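Local atomic coordinates of B-agarase (Agarivorans gilvus, PDB entry 5Z6P), a protein that hydrolyses agarose as a glycoside hydrolase of family 50, probably by cleaving its beta-galactosidic links. Residues 65-71 / 197-203; 286-291 / 760-764; 320-326 / 387-393. All coordinates share one frame; numbering follows the deposited sequence.

Interaction 1 (65-71 / 197-203); sequences LEIKALS and LDHHLLL
L65 to A69 run antiparallel to H199 to L203, with the axes of the two short strands 4.8 Å apart at closest. L65/L203, I67/L201 and A69/H199 are hydrogen-bonded pairs, each closed by two N-H...O bonds. The bond from H199 N to A69 O is the longest of the six, at 3.3 Å. E66/L202 and K68/H200 are the non-hydrogen-bonded pairs between them, where the CA-H groups of E66, K68 and H200 make CA-H...O contacts with carbonyl oxygens of the facing strand.

Side chains alternate between the two faces. On the face of L65, I67 and A69, I67 carries most of the apolar contact. With chi1 at 53°, its CG1 is flanked by its own N and C; it lies 3.7 Å from L201 CB and carries CD1 onward to L203 CD1 at 3.6 Å. The I67 and L203 side chains cross at about a right angle. I192 and L190 of strand 185-193 pack on the same face, against A69, L201 and L203. These buried side chains probably form part of the core of the CBM-like domain, whose chain between the two segments forms strands and loops without helix.

On the other face K68 lies alongside H200, pointing the same way. K68 CG sits over one face of the imidazole, 4.1 Å from its centroid, in a CH-pi contact. A water in the ring plane accepts from K68 NZ and bonds H200 NE2 at 2.8 Å. D198 OD2 is 4.3 Å from K68 NZ, too far for a salt bridge, while D198 OD1 bonds K72 N. E66 runs beside L202 and sends its carboxylate to R61.

Past the strand, S71 OG donates to L197 O at 2.6 Å, in the carbonyl plane. The same OG meets the H199 ring at its edge, near CD2, while H199 NE2 bonds S195.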
loop_
_atom_site.group_PDB
_atom_site.type_symbol
_atom_site.label_atom_id
_atom_site.label_comp_id
_atom_site.label_asym_id
_atom_site.label_seq_id
_atom_site.Cartn_x
_atom_site.Cartn_y
_atom_site.Cartn_z
ATOM N N LEU A 65 12.157 -23.637 20.003
ATOM C CA LEU A 65 12.544 -23.782 18.612
ATOM C C LEU A 65 13.330 -22.540 18.170
ATOM O O LEU A 65 12.771 -21.453 18.052
ATOM C CB LEU A 65 11.316 -24.003 17.730
ATOM C CG LEU A 65 11.473 -23.891 16.214
ATOM C CD1 LEU A 65 12.547 -24.822 15.705
ATOM C CD2 LEU A 65 10.147 -24.176 15.524
ATOM N N GLU A 66 14.628 -22.714 17.944
ATOM C CA GLU A 66 15.496 -21.627 17.503
ATOM C C GLU A 66 15.477 -21.550 15.994
ATOM O O GLU A 66 15.843 -22.519 15.328
ATOM C CB GLU A 66 16.944 -21.831 17.996
ATOM C CG GLU A 66 17.070 -22.101 19.478
ATOM C CD GLU A 66 18.520 -22.190 19.962
ATOM O OE1 GLU A 66 19.457 -21.970 19.168
ATOM O OE2 GLU A 66 18.713 -22.478 21.155
ATOM N N ILE A 67 15.057 -20.419 15.443
ATOM C CA ILE A 67 15.049 -20.276 13.994
ATOM C C ILE A 67 15.854 -19.066 13.559
ATOM O O ILE A 67 15.760 -17.995 14.155
ATOM C CB ILE A 67 13.609 -20.161 13.404
ATOM C CG1 ILE A 67 12.810 -19.061 14.094
ATOM C CG2 ILE A 67 12.862 -21.485 13.496
ATOM C CD1 ILE A 67 11.529 -18.713 13.371
ATOM N N LYS A 68 16.684 -19.276 12.543
ATOM C CA LYS A 68 17.346 -18.199 11.836
ATOM C C LYS A 68 16.761 -18.111 10.431
ATOM O O LYS A 68 16.986 -18.987 9.604
ATOM C CB LYS A 68 18.859 -18.416 11.769
ATOM C CG LYS A 68 19.581 -17.310 11.031
ATOM C CD LYS A 68 21.096 -17.529 10.939
ATOM C CE LYS A 68 21.734 -16.446 10.063
ATOM N NZ LYS A 68 23.217 -16.538 10.010
ATOM N N ALA A 69 15.990 -17.062 10.175
ATOM C CA ALA A 69 15.425 -16.861 8.856
ATOM C C ALA A 69 16.457 -16.173 7.983
ATOM O O ALA A 69 16.983 -15.127 8.344
ATOM C CB ALA A 69 14.127 -16.041 8.931
ATOM N N LEU A 70 16.752 -16.778 6.838
ATOM C CA LEU A 70 17.753 -16.248 5.931
ATOM C C LEU A 70 17.108 -15.295 4.936
ATOM O O LEU A 70 17.183 -15.495 3.725
ATOM C CB LEU A 70 18.459 -17.383 5.191
ATOM C CG LEU A 70 18.897 -18.613 5.983
ATOM C CD1 LEU A 70 19.724 -19.544 5.087
ATOM C CD2 LEU A 70 19.672 -18.232 7.247
ATOM N N SER A 71 16.485 -14.249 5.459
ATOM C CA SER A 71 15.636 -13.385 4.658
ATOM C C SER A 71 16.421 -12.275 3.984
ATOM O O SER A 71 15.947 -11.689 3.026
ATOM C CB SER A 71 14.514 -12.800 5.525
ATOM O OG SER A 71 15.017 -12.382 6.792
ATOM N N LEU A 197 17.011 -7.867 6.292
ATOM C CA LEU A 197 17.849 -8.412 7.344
ATOM C C LEU A 197 17.491 -9.850 7.638
ATOM O O LEU A 197 16.395 -10.288 7.329
ATOM C CB LEU A 197 17.711 -7.575 8.616
ATOM C CG LEU A 197 17.972 -6.076 8.499
ATOM C CD1 LEU A 197 17.546 -5.368 9.770
ATOM C CD2 LEU A 197 19.435 -5.820 8.203
ATOM N N ASP A 198 18.427 -10.585 8.227
ATOM C CA ASP A 198 18.131 -11.898 8.774
ATOM C C ASP A 198 17.386 -11.716 10.085
ATOM O O ASP A 198 17.373 -10.632 10.634
ATOM C CB ASP A 198 19.415 -12.704 8.983
ATOM C CG ASP A 198 20.024 -13.179 7.671
ATOM O OD1 ASP A 198 19.292 -13.272 6.652
ATOM O OD2 ASP A 198 21.230 -13.474 7.660
ATOM N N HIS A 199 16.762 -12.765 10.590
ATOM C CA HIS A 199 16.121 -12.671 11.895
ATOM C C HIS A 199 16.362 -13.931 12.718
ATOM O O HIS A 199 16.330 -15.039 12.199
ATOM C CB HIS A 199 14.611 -12.409 11.743
ATOM C CG HIS A 199 14.288 -11.220 10.893
ATOM N ND1 HIS A 199 14.032 -9.968 11.418
ATOM C CD2 HIS A 199 14.189 -11.088 9.549
ATOM C CE1 HIS A 199 13.795 -9.122 10.433
ATOM N NE2 HIS A 199 13.887 -9.776 9.288
ATOM N N HIS A 200 16.617 -13.743 14.008
ATOM C CA HIS A 200 16.854 -14.855 14.920
ATOM C C HIS A 200 15.758 -14.911 15.980
ATOM O O HIS A 200 15.718 -14.064 16.854
ATOM C CB HIS A 200 18.220 -14.719 15.606
ATOM C CG HIS A 200 19.381 -14.640 14.659
ATOM N ND1 HIS A 200 19.589 -13.573 13.812
ATOM C CD2 HIS A 200 20.402 -15.498 14.433
ATOM C CE1 HIS A 200 20.685 -13.779 13.107
ATOM N NE2 HIS A 200 21.202 -14.939 13.472
ATOM N N LEU A 201 14.885 -15.911 15.919
ATOM C CA LEU A 201 13.780 -15.986 16.864
ATOM C C LEU A 201 13.810 -17.238 17.744
ATOM O O LEU A 201 14.397 -18.261 17.395
ATOM C CB LEU A 201 12.435 -15.940 16.125
ATOM C CG LEU A 201 12.164 -14.783 15.164
ATOM C CD1 LEU A 201 10.891 -15.020 14.412
ATOM C CD2 LEU A 201 12.060 -13.482 15.908
ATOM N N LEU A 202 13.154 -17.133 18.892
ATOM C CA LEU A 202 12.884 -18.258 19.755
ATOM C C LEU A 202 11.371 -18.457 19.813
ATOM O O LEU A 202 10.662 -17.567 20.222
ATOM C CB LEU A 202 13.439 -18.019 21.157
ATOM C CG LEU A 202 14.930 -17.767 21.246
ATOM C CD1 LEU A 202 15.304 -17.478 22.676
ATOM C CD2 LEU A 202 15.679 -18.971 20.695
ATOM N N LEU A 203 10.903 -19.626 19.396
ATOM C CA LEU A 203 9.495 -19.956 19.354
ATOM C C LEU A 203 9.247 -21.087 20.338
ATOM O O LEU A 203 10.026 -22.008 20.420
ATOM C CB LEU A 203 9.082 -20.380 17.947
ATOM C CG LEU A 203 9.347 -19.441 16.771
ATOM C CD1 LEU A 203 8.882 -20.053 15.447
ATOM C CD2 LEU A 203 8.710 -18.054 16.985
HETATM O O HOH W 1 23.781 -16.025 13.129
#

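Interaction 2 (286-291 / 760-764); sequences IAGKWS and PKRFR
K289 and R762 slide past each other in opposite directions, and each ends on a backbone oxygen of the other segment. The extended K289 chain brings NZ to R762 O at 2.5 Å, in the carbonyl plane and on a lone pair. R764 N donates to the same oxygen. Two donors thus share this carbonyl. It lies at the C-terminal end of the helix, whose partial negative charge would probably favour a lysine there.

R762 bends at its second torsion (chi2 92°) and turns its guanidinium to W290. NH2 donates to W290 O at 3.0 Å, with the oxygen tilted 21° out of the guanidinium plane. A water at the guanidinium edge joins R762 NE to the same W290 O, and NH1 bonds N706 O. R762 CG lies 3.7 Å above the centre of the F763 ring. S291 OG meets that ring at its edge, 3.5 Å from F763 CZ. A287 CB lies at the edge of the R764 guanidinium.

The type I' turn I286-K289 joins strands 282-286 and 289-293 and sits against the C-terminal end of helix 745-762. Strand 299-305 lies beside it, with F301 touching R762 and P299 touching F763.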
loop_
_atom_site.group_PDB
_atom_site.type_symbol
_atom_site.label_atom_id
_atom_site.label_comp_id
_atom_site.label_asym_id
_atom_site.label_seq_id
_atom_site.Cartn_x
_atom_site.Cartn_y
_atom_site.Cartn_z
ATOM N N ILE A 286 23.470 8.943 -16.218
ATOM C CA ILE A 286 24.609 9.710 -15.727
ATOM C C ILE A 286 25.584 8.772 -15.044
ATOM O O ILE A 286 25.230 8.082 -14.097
ATOM C CB ILE A 286 24.174 10.828 -14.761
ATOM C CG1 ILE A 286 23.304 11.859 -15.486
ATOM C CG2 ILE A 286 25.373 11.521 -14.164
ATOM C CD1 ILE A 286 22.734 12.923 -14.571
ATOM N N ALA A 287 26.807 8.739 -15.558
ATOM C CA ALA A 287 27.841 7.816 -15.095
ATOM C C ALA A 287 27.297 6.405 -14.933
ATOM O O ALA A 287 27.483 5.779 -13.894
ATOM C CB ALA A 287 28.451 8.309 -13.788
ATOM N N GLY A 288 26.600 5.924 -15.956
ATOM C CA GLY A 288 26.047 4.580 -15.937
ATOM C C GLY A 288 24.827 4.333 -15.056
ATOM O O GLY A 288 24.342 3.206 -14.972
ATOM N N LYS A 289 24.327 5.361 -14.383
ATOM C CA LYS A 289 23.080 5.221 -13.632
ATOM C C LYS A 289 21.953 6.024 -14.290
ATOM O O LYS A 289 22.194 7.018 -14.961
ATOM C CB LYS A 289 23.246 5.682 -12.180
ATOM C CG LYS A 289 24.320 4.965 -11.372
ATOM C CD LYS A 289 24.517 5.676 -10.034
ATOM C CE LYS A 289 25.593 5.040 -9.179
ATOM N NZ LYS A 289 25.577 5.589 -7.785
ATOM N N TRP A 290 20.717 5.594 -14.094
ATOM C CA TRP A 290 19.601 6.428 -14.469
ATOM C C TRP A 290 19.481 7.585 -13.504
ATOM O O TRP A 290 19.800 7.468 -12.332
ATOM C CB TRP A 290 18.301 5.621 -14.501
ATOM C CG TRP A 290 18.161 4.829 -15.767
ATOM C CD1 TRP A 290 18.313 3.480 -15.919
ATOM C CD2 TRP A 290 17.869 5.351 -17.067
ATOM N NE1 TRP A 290 18.118 3.131 -17.237
ATOM C CE2 TRP A 290 17.847 4.259 -17.960
ATOM C CE3 TRP A 290 17.620 6.633 -17.561
ATOM C CZ2 TRP A 290 17.580 4.415 -19.318
ATOM C CZ3 TRP A 290 17.357 6.780 -18.911
ATOM C CH2 TRP A 290 17.343 5.677 -19.775
ATOM N N SER A 291 19.001 8.705 -14.002
ATOM C CA SER A 291 18.822 9.868 -13.178
ATOM C C SER A 291 17.690 10.711 -13.720
ATOM O O SER A 291 17.388 10.663 -14.907
ATOM C CB SER A 291 20.110 10.692 -13.126
ATOM O OG SER A 291 19.977 11.802 -12.258
ATOM N N PRO A 760 25.294 13.035 -2.483
ATOM C CA PRO A 760 26.696 12.633 -2.618
ATOM C C PRO A 760 26.881 11.125 -2.752
ATOM O O PRO A 760 27.791 10.707 -3.457
ATOM C CB PRO A 760 27.353 13.164 -1.330
ATOM C CG PRO A 760 26.252 13.598 -0.443
ATOM C CD PRO A 760 25.095 13.922 -1.323
ATOM N N LYS A 761 26.032 10.318 -2.126
ATOM C CA LYS A 761 26.163 8.870 -2.284
ATOM C C LYS A 761 25.834 8.434 -3.709
ATOM O O LYS A 761 26.544 7.619 -4.298
ATOM C CB LYS A 761 25.267 8.117 -1.316
ATOM C CG LYS A 761 25.563 6.635 -1.295
ATOM C CD LYS A 761 24.371 5.807 -0.867
ATOM C CE LYS A 761 23.715 6.364 0.378
ATOM N NZ LYS A 761 24.593 6.340 1.569
ATOM N N ARG A 762 24.772 8.972 -4.260
ATOM C CA ARG A 762 24.327 8.604 -5.563
ATOM C C ARG A 762 25.300 8.924 -6.646
ATOM O O ARG A 762 25.644 8.081 -7.415
ATOM C CB ARG A 762 23.023 9.303 -5.910
ATOM C CG ARG A 762 22.468 8.916 -7.251
ATOM C CD ARG A 762 21.512 7.775 -7.125
ATOM N NE ARG A 762 21.089 7.277 -8.397
ATOM C CZ ARG A 762 20.350 6.206 -8.574
ATOM N NH1 ARG A 762 19.926 5.559 -7.549
ATOM N NH2 ARG A 762 20.049 5.826 -9.789
ATOM N N PHE A 763 25.718 10.175 -6.654
ATOM C CA PHE A 763 26.568 10.718 -7.664
ATOM C C PHE A 763 28.048 10.684 -7.394
ATOM O O PHE A 763 28.733 11.655 -7.590
ATOM C CB PHE A 763 26.099 12.086 -8.028
ATOM C CG PHE A 763 24.725 12.094 -8.598
ATOM C CD1 PHE A 763 24.484 11.606 -9.854
ATOM C CD2 PHE A 763 23.690 12.553 -7.866
ATOM C CE1 PHE A 763 23.235 11.607 -10.364
ATOM C CE2 PHE A 763 22.438 12.545 -8.363
ATOM C CZ PHE A 763 22.207 12.090 -9.619
ATOM N N ARG A 764 28.474 9.483 -7.022
ATOM C CA ARG A 764 29.789 9.010 -6.662
ATOM C C ARG A 764 30.227 9.415 -5.312
ATOM O O ARG A 764 30.288 8.560 -4.471
ATOM C CB ARG A 764 30.835 9.246 -7.722
ATOM C CG ARG A 764 30.341 8.837 -9.076
ATOM C CD ARG A 764 31.114 7.662 -9.611
ATOM N NE ARG A 764 30.878 7.441 -11.020
ATOM C CZ ARG A 764 31.776 6.911 -11.827
ATOM N NH1 ARG A 764 32.962 6.580 -11.356
ATOM N NH2 ARG A 764 31.503 6.729 -13.098
HETATM O O HOH W 2 21.736 8.793 -10.907
#

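Interaction 3 (320-326 / 387-393); sequences DYDHKLV and GAVEQGE
E390 reaches across to H323 and Y321 on the paired strand. Its CB lies 3.6 Å from H323 ND1. Placed anti to the backbone N (chi1 -160°), E390 CG comes over one face of the H323 imidazole, 3.9 Å from its centroid, in a CH-pi contact. CG also touches D322 O at 3.4 Å. The chain stays extended to the carboxylate, which is stacked against the H323 ring with the planes 29° apart. At the tip, OE1 is at the edge of the Y321 ring and in its plane, 3.2 Å from Y321 OH. That hydroxyl has another acceptor in reach, so this bond is not settled. OE2 stays 4.6 Å from H323 NE2.

The backbones pair antiparallel, with D322/Q391 and K324/V389 hydrogen-bonded. Q391 OE1 bonds R382 of strand 378-384, and a water bound to D320 OD2 reaches it weakly. Backbone bonds of E390 to E383 and G392 to M381 make strand 388-395 the middle of a three-stranded antiparallel sheet.

The imidazole meets E390 mainly through carbon, and its buried ND1 has no polar partner. This would probably disfavour the doubly protonated ring, and the carboxylate would offset it only in part.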
loop_
_atom_site.group_PDB
_atom_site.type_symbol
_atom_site.label_atom_id
_atom_site.label_comp_id
_atom_site.label_asym_id
_atom_site.label_seq_id
_atom_site.Cartn_x
_atom_site.Cartn_y
_atom_site.Cartn_z
ATOM N N ASP A 320 -25.819 8.834 11.411
ATOM C CA ASP A 320 -26.418 8.494 10.125
ATOM C C ASP A 320 -25.670 7.393 9.399
ATOM O O ASP A 320 -25.823 7.229 8.192
ATOM C CB ASP A 320 -26.515 9.732 9.236
ATOM C CG ASP A 320 -27.791 10.506 9.462
ATOM O OD1 ASP A 320 -28.453 10.236 10.472
ATOM O OD2 ASP A 320 -28.126 11.373 8.637
ATOM N N TYR A 321 -24.855 6.632 10.118
ATOM C CA TYR A 321 -24.170 5.532 9.462
ATOM C C TYR A 321 -25.145 4.436 9.049
ATOM O O TYR A 321 -25.907 3.951 9.867
ATOM C CB TYR A 321 -23.090 4.897 10.340
ATOM C CG TYR A 321 -22.490 3.741 9.595
ATOM C CD1 TYR A 321 -21.680 3.964 8.500
ATOM C CD2 TYR A 321 -22.800 2.430 9.923
ATOM C CE1 TYR A 321 -21.156 2.922 7.777
ATOM C CE2 TYR A 321 -22.278 1.379 9.204
ATOM C CZ TYR A 321 -21.457 1.635 8.131
ATOM O OH TYR A 321 -20.925 0.607 7.401
ATOM N N ASP A 322 -25.092 4.019 7.792
ATOM C CA ASP A 322 -25.899 2.888 7.366
ATOM C C ASP A 322 -25.273 2.150 6.195
ATOM O O ASP A 322 -24.486 2.710 5.438
ATOM C CB ASP A 322 -27.311 3.350 7.004
ATOM C CG ASP A 322 -28.319 2.216 7.011
ATOM O OD1 ASP A 322 -27.974 1.105 7.458
ATOM O OD2 ASP A 322 -29.465 2.443 6.584
ATOM N N HIS A 323 -25.620 0.877 6.068
ATOM C CA HIS A 323 -25.175 0.047 4.954
ATOM C C HIS A 323 -26.301 -0.917 4.598
ATOM O O HIS A 323 -26.530 -1.879 5.319
ATOM C CB HIS A 323 -23.901 -0.715 5.325
ATOM C CG HIS A 323 -23.174 -1.303 4.157
ATOM N ND1 HIS A 323 -23.485 -0.993 2.845
ATOM C CD2 HIS A 323 -22.145 -2.180 4.093
ATOM C CE1 HIS A 323 -22.685 -1.655 2.036
ATOM N NE2 HIS A 323 -21.860 -2.387 2.769
ATOM N N LYS A 324 -27.029 -0.647 3.518
ATOM C CA LYS A 324 -28.149 -1.517 3.154
ATOM C C LYS A 324 -28.441 -1.571 1.663
ATOM O O LYS A 324 -28.029 -0.704 0.898
ATOM C CB LYS A 324 -29.431 -1.095 3.885
ATOM C CG LYS A 324 -29.923 -2.133 4.902
ATOM C CD LYS A 324 -30.186 -3.502 4.250
ATOM C CE LYS A 324 -30.121 -4.629 5.267
ATOM N NZ LYS A 324 -30.877 -4.331 6.517
ATOM N N LEU A 325 -29.198 -2.593 1.277
ATOM C CA LEU A 325 -29.533 -2.846 -0.121
ATOM C C LEU A 325 -30.509 -1.809 -0.691
ATOM O O LEU A 325 -31.184 -1.120 0.063
ATOM C CB LEU A 325 -30.117 -4.256 -0.269
ATOM C CG LEU A 325 -29.162 -5.409 0.060
ATOM C CD1 LEU A 325 -29.879 -6.747 -0.018
ATOM C CD2 LEU A 325 -27.900 -5.413 -0.824
ATOM N N VAL A 326 -30.585 -1.755 -2.024
ATOM C CA VAL A 326 -31.356 -0.779 -2.802
ATOM C C VAL A 326 -31.192 0.629 -2.253
ATOM O O VAL A 326 -30.248 1.332 -2.601
ATOM C CB VAL A 326 -32.871 -1.103 -2.857
ATOM C CG1 VAL A 326 -33.115 -2.589 -3.052
ATOM C CG2 VAL A 326 -33.598 -0.569 -1.638
ATOM N N GLY A 387 -26.090 -2.296 -5.653
ATOM C CA GLY A 387 -27.459 -2.249 -5.174
ATOM C C GLY A 387 -27.509 -2.014 -3.683
ATOM O O GLY A 387 -28.508 -2.262 -3.035
ATOM N N ALA A 388 -26.402 -1.538 -3.152
ATOM C CA ALA A 388 -26.307 -1.215 -1.774
ATOM C C ALA A 388 -25.790 0.210 -1.575
ATOM O O ALA A 388 -24.856 0.632 -2.214
ATOM C CB ALA A 388 -25.411 -2.197 -1.081
ATOM N N VAL A 389 -26.408 0.927 -0.652
ATOM C CA VAL A 389 -26.015 2.277 -0.311
ATOM C C VAL A 389 -25.344 2.302 1.041
ATOM O O VAL A 389 -25.857 1.764 1.976
ATOM C CB VAL A 389 -27.247 3.197 -0.261
ATOM C CG1 VAL A 389 -28.146 2.775 0.852
ATOM C CG2 VAL A 389 -26.843 4.631 -0.014
ATOM N N GLU A 390 -24.210 2.945 1.128
ATOM C CA GLU A 390 -23.492 3.094 2.366
ATOM C C GLU A 390 -23.204 4.588 2.614
ATOM O O GLU A 390 -22.699 5.258 1.764
ATOM C CB GLU A 390 -22.219 2.306 2.324
ATOM C CG GLU A 390 -21.641 1.998 3.677
ATOM C CD GLU A 390 -20.179 1.683 3.625
ATOM O OE1 GLU A 390 -19.587 1.471 4.683
ATOM O OE2 GLU A 390 -19.619 1.651 2.530
ATOM N N GLN A 391 -23.530 5.086 3.790
ATOM C CA GLN A 391 -23.395 6.486 4.097
ATOM C C GLN A 391 -23.138 6.840 5.529
ATOM O O GLN A 391 -23.257 6.017 6.395
ATOM C CB GLN A 391 -24.700 7.201 3.700
ATOM C CG GLN A 391 -25.874 6.928 4.615
ATOM C CD GLN A 391 -27.044 7.904 4.529
ATOM O OE1 GLN A 391 -27.108 8.779 3.696
ATOM N NE2 GLN A 391 -27.954 7.748 5.413
ATOM N N GLY A 392 -22.806 8.096 5.754
ATOM C CA GLY A 392 -22.651 8.578 7.105
ATOM C C GLY A 392 -22.019 9.939 7.223
ATOM O O GLY A 392 -21.327 10.412 6.339
ATOM N N GLU A 393 -22.266 10.572 8.353
ATOM C CA GLU A 393 -21.553 11.777 8.722
ATOM C C GLU A 393 -20.083 11.443 8.928
ATOM O O GLU A 393 -19.762 10.368 9.409
ATOM C CB GLU A 393 -22.157 12.371 9.990
ATOM C CG GLU A 393 -21.443 13.580 10.520
ATOM C CD GLU A 393 -21.986 14.029 11.861
ATOM O OE1 GLU A 393 -21.465 13.581 12.896
ATOM O OE2 GLU A 393 -22.934 14.835 11.876
HETATM O O HOH W 3 -28.174 11.138 5.983
#

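Overall arrangement
The three contacts are spread over the chain and none touches another. Interactions 1 and 2 are closest, with centres 35 Å apart and nearest atoms about 15 Å apart. Interaction 3 lies across the centre of the chain from both, its centre 47 Å from that of interaction 1 and 53 Å from that of interaction 2. Interaction 1 is complete within the CBM-like domain before the others begin. Interaction 2 brings the last modelled residues back to a hairpin 469 residues earlier, and interaction 3 forms within the chain between those two segments. Interactions 1 and 3 pair strands; interaction 2 joins a turn to a helix end.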